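PDB 1T3B: Thiol:disulfide interchange protein DsbC, which probably helps periplasmic proteins reach their native disulfide pairing, as a homodimeric, thioredoxin-family thiol:disulfide oxidoreductase and isomerase. Local coordinates for residues E86-T91 against A205-A210. Residues are numbered along the deposited sequence; the frame is centred on the assembly and turned at random.
Sequences EKHVVT and ALEETA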
loop_
_atom_site.group_PDB
_atom_site.type_symbol
_atom_site.label_atom_id
_atom_site.label_comp_id
_atom_site.label_asym_id
_atom_site.label_seq_id
_atom_site.Cartn_x
_atom_site.Cartn_y
_atom_site.Cartn_z
ATOM N N GLU A 86 7.008 -15.941 -35.597
ATOM C CA GLU A 86 6.526 -14.959 -34.655
ATOM C C GLU A 86 7.050 -13.544 -34.746
ATOM O O GLU A 86 8.222 -13.303 -35.052
ATOM C CB GLU A 86 6.784 -15.470 -33.235
ATOM C CG GLU A 86 8.238 -15.793 -32.983
ATOM C CD GLU A 86 8.494 -16.304 -31.588
ATOM O OE1 GLU A 86 7.894 -17.332 -31.206
ATOM O OE2 GLU A 86 9.304 -15.680 -30.873
ATOM N N LYS A 87 6.136 -12.627 -34.436
ATOM C CA LYS A 87 6.380 -11.200 -34.375
ATOM C C LYS A 87 5.973 -10.840 -32.946
ATOM O O LYS A 87 6.315 -9.774 -32.431
ATOM C CB LYS A 87 5.510 -10.469 -35.395
ATOM C CG LYS A 87 5.920 -10.781 -36.819
ATOM C CD LYS A 87 4.857 -10.405 -37.843
ATOM C CE LYS A 87 5.159 -11.097 -39.174
ATOM N NZ LYS A 87 5.341 -12.570 -38.994
ATOM N N HIS A 88 5.248 -11.763 -32.307
ATOM C CA HIS A 88 4.774 -11.589 -30.932
ATOM C C HIS A 88 4.754 -12.914 -30.163
ATOM O O HIS A 88 4.612 -13.983 -30.753
ATOM C CB HIS A 88 3.378 -10.977 -30.943
ATOM C CG HIS A 88 3.289 -9.703 -31.721
ATOM N ND1 HIS A 88 4.055 -8.594 -31.424
ATOM C CD2 HIS A 88 2.540 -9.368 -32.798
ATOM C CE1 HIS A 88 3.780 -7.632 -32.288
ATOM N NE2 HIS A 88 2.864 -8.076 -33.132
ATOM N N VAL A 89 4.894 -12.832 -28.844
ATOM C CA VAL A 89 4.914 -14.014 -27.987
ATOM C C VAL A 89 4.153 -13.706 -26.703
ATOM O O VAL A 89 4.751 -13.285 -25.711
ATOM C CB VAL A 89 6.364 -14.394 -27.609
ATOM C CG1 VAL A 89 6.384 -15.622 -26.719
ATOM C CG2 VAL A 89 7.170 -14.642 -28.856
ATOM N N VAL A 90 2.843 -13.924 -26.708
ATOM C CA VAL A 90 2.038 -13.639 -25.529
ATOM C C VAL A 90 1.644 -14.865 -24.708
ATOM O O VAL A 90 1.308 -15.903 -25.259
ATOM C CB VAL A 90 0.771 -12.878 -25.934
ATOM C CG1 VAL A 90 1.155 -11.706 -26.813
ATOM C CG2 VAL A 90 -0.198 -13.807 -26.665
ATOM N N THR A 91 1.700 -14.728 -23.384
ATOM C CA THR A 91 1.322 -15.794 -22.461
ATOM C C THR A 91 -0.111 -15.544 -21.991
ATOM O O THR A 91 -0.434 -14.467 -21.498
ATOM C CB THR A 91 2.225 -15.826 -21.237
ATOM O OG1 THR A 91 3.592 -15.915 -21.646
ATOM C CG2 THR A 91 1.894 -17.035 -20.388
ATOM N N ALA A 205 -3.068 -3.923 -30.074
ATOM C CA ALA A 205 -2.760 -3.767 -28.659
ATOM C C ALA A 205 -1.282 -4.022 -28.362
ATOM O O ALA A 205 -0.680 -3.369 -27.504
ATOM C CB ALA A 205 -3.627 -4.715 -27.842
ATOM N N LEU A 206 -0.709 -4.979 -29.081
ATOM C CA LEU A 206 0.693 -5.343 -28.918
ATOM C C LEU A 206 1.609 -4.370 -29.659
ATOM O O LEU A 206 2.622 -3.917 -29.116
ATOM C CB LEU A 206 0.926 -6.764 -29.442
ATOM C CG LEU A 206 0.677 -7.966 -28.520
ATOM C CD1 LEU A 206 0.246 -9.172 -29.351
ATOM C CD2 LEU A 206 1.948 -8.270 -27.712
ATOM N N GLU A 207 1.249 -4.054 -30.901
ATOM C CA GLU A 207 2.045 -3.147 -31.721
ATOM C C GLU A 207 2.022 -1.713 -31.180
ATOM O O GLU A 207 3.071 -1.065 -31.103
ATOM C CB GLU A 207 1.551 -3.184 -33.173
ATOM C CG GLU A 207 1.497 -4.600 -33.745
ATOM C CD GLU A 207 1.198 -4.643 -35.235
ATOM O OE1 GLU A 207 0.346 -3.856 -35.703
ATOM O OE2 GLU A 207 1.802 -5.482 -35.936
ATOM N N GLU A 208 0.838 -1.227 -30.800
ATOM C CA GLU A 208 0.704 0.126 -30.261
ATOM C C GLU A 208 1.662 0.330 -29.089
ATOM O O GLU A 208 2.511 1.230 -29.104
ATOM C CB GLU A 208 -0.733 0.390 -29.786
ATOM C CG GLU A 208 -1.822 0.008 -30.782
ATOM C CD GLU A 208 -1.523 0.433 -32.220
ATOM O OE1 GLU A 208 -0.504 -0.025 -32.797
ATOM O OE2 GLU A 208 -2.323 1.217 -32.777
ATOM N N THR A 209 1.522 -0.507 -28.069
ATOM C CA THR A 209 2.392 -0.399 -26.911
ATOM C C THR A 209 3.710 -1.119 -27.180
ATOM O O THR A 209 3.764 -2.356 -27.182
ATOM C CB THR A 209 1.726 -0.995 -25.642
ATOM O OG1 THR A 209 1.390 -2.375 -25.865
ATOM C CG2 THR A 209 0.463 -0.207 -25.288
ATOM N N ALA A 210 4.770 -0.347 -27.419
ATOM C CA ALA A 210 6.083 -0.940 -27.673
ATOM C C ALA A 210 6.665 -1.513 -26.364
ATOM O O ALA A 210 7.892 -1.394 -26.149
ATOM C CB ALA A 210 7.039 0.119 -28.278
#
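With CG of His88 swung beside its own backbone N (chi1 -54°), the imidazole reaches from the strand toward the last turn of the helix, where Leu206, its CG likewise set anti to the carbonyl carbon (chi1 -86°), comes to meet it. The two side chains run past each other in opposite directions. CB of Leu206 sits over the middle of one imidazole face, 4.2 Å from the ring centroid and only 12° off the normal, a CH-pi contact; farther along the same side chain, CD1 lies 3.9 Å from CG of His88. On the opposite face, nearer the rim, rests CB of Lys87. Val90, two residues on and so on the same side of the strand, has a beta-branched side chain that suits a buried strand position, its CG1 turned to the leucine methyls, 3.6 Å from Leu206 CD2. Leucine suits this buried place because its forked tip can touch valine and ring at once, and it also packs on Ile116 and Thr187. The contact joins the C-terminal helix 199-208 to the start of 88-94, an inner strand of the mixed sheet in the thioredoxin-like domain. Toward solvent, the side chains of Glu207 and His88 cross at about a right angle, with Glu207 CG 3.8 Å from His88 NE2. OE2 of Glu207 lies in the ring plane at the edge, but at 4.0 Å from NE2 any attraction would be a loose electrostatic one; glutamate suits the exposed rim, while histidine offers leucine a flat face and keeps a polar edge. Just beyond, where the chain leaves helical geometry, OG1 of Thr209 donates a 2.8 Å hydrogen bond to the carbonyl O of Ala205.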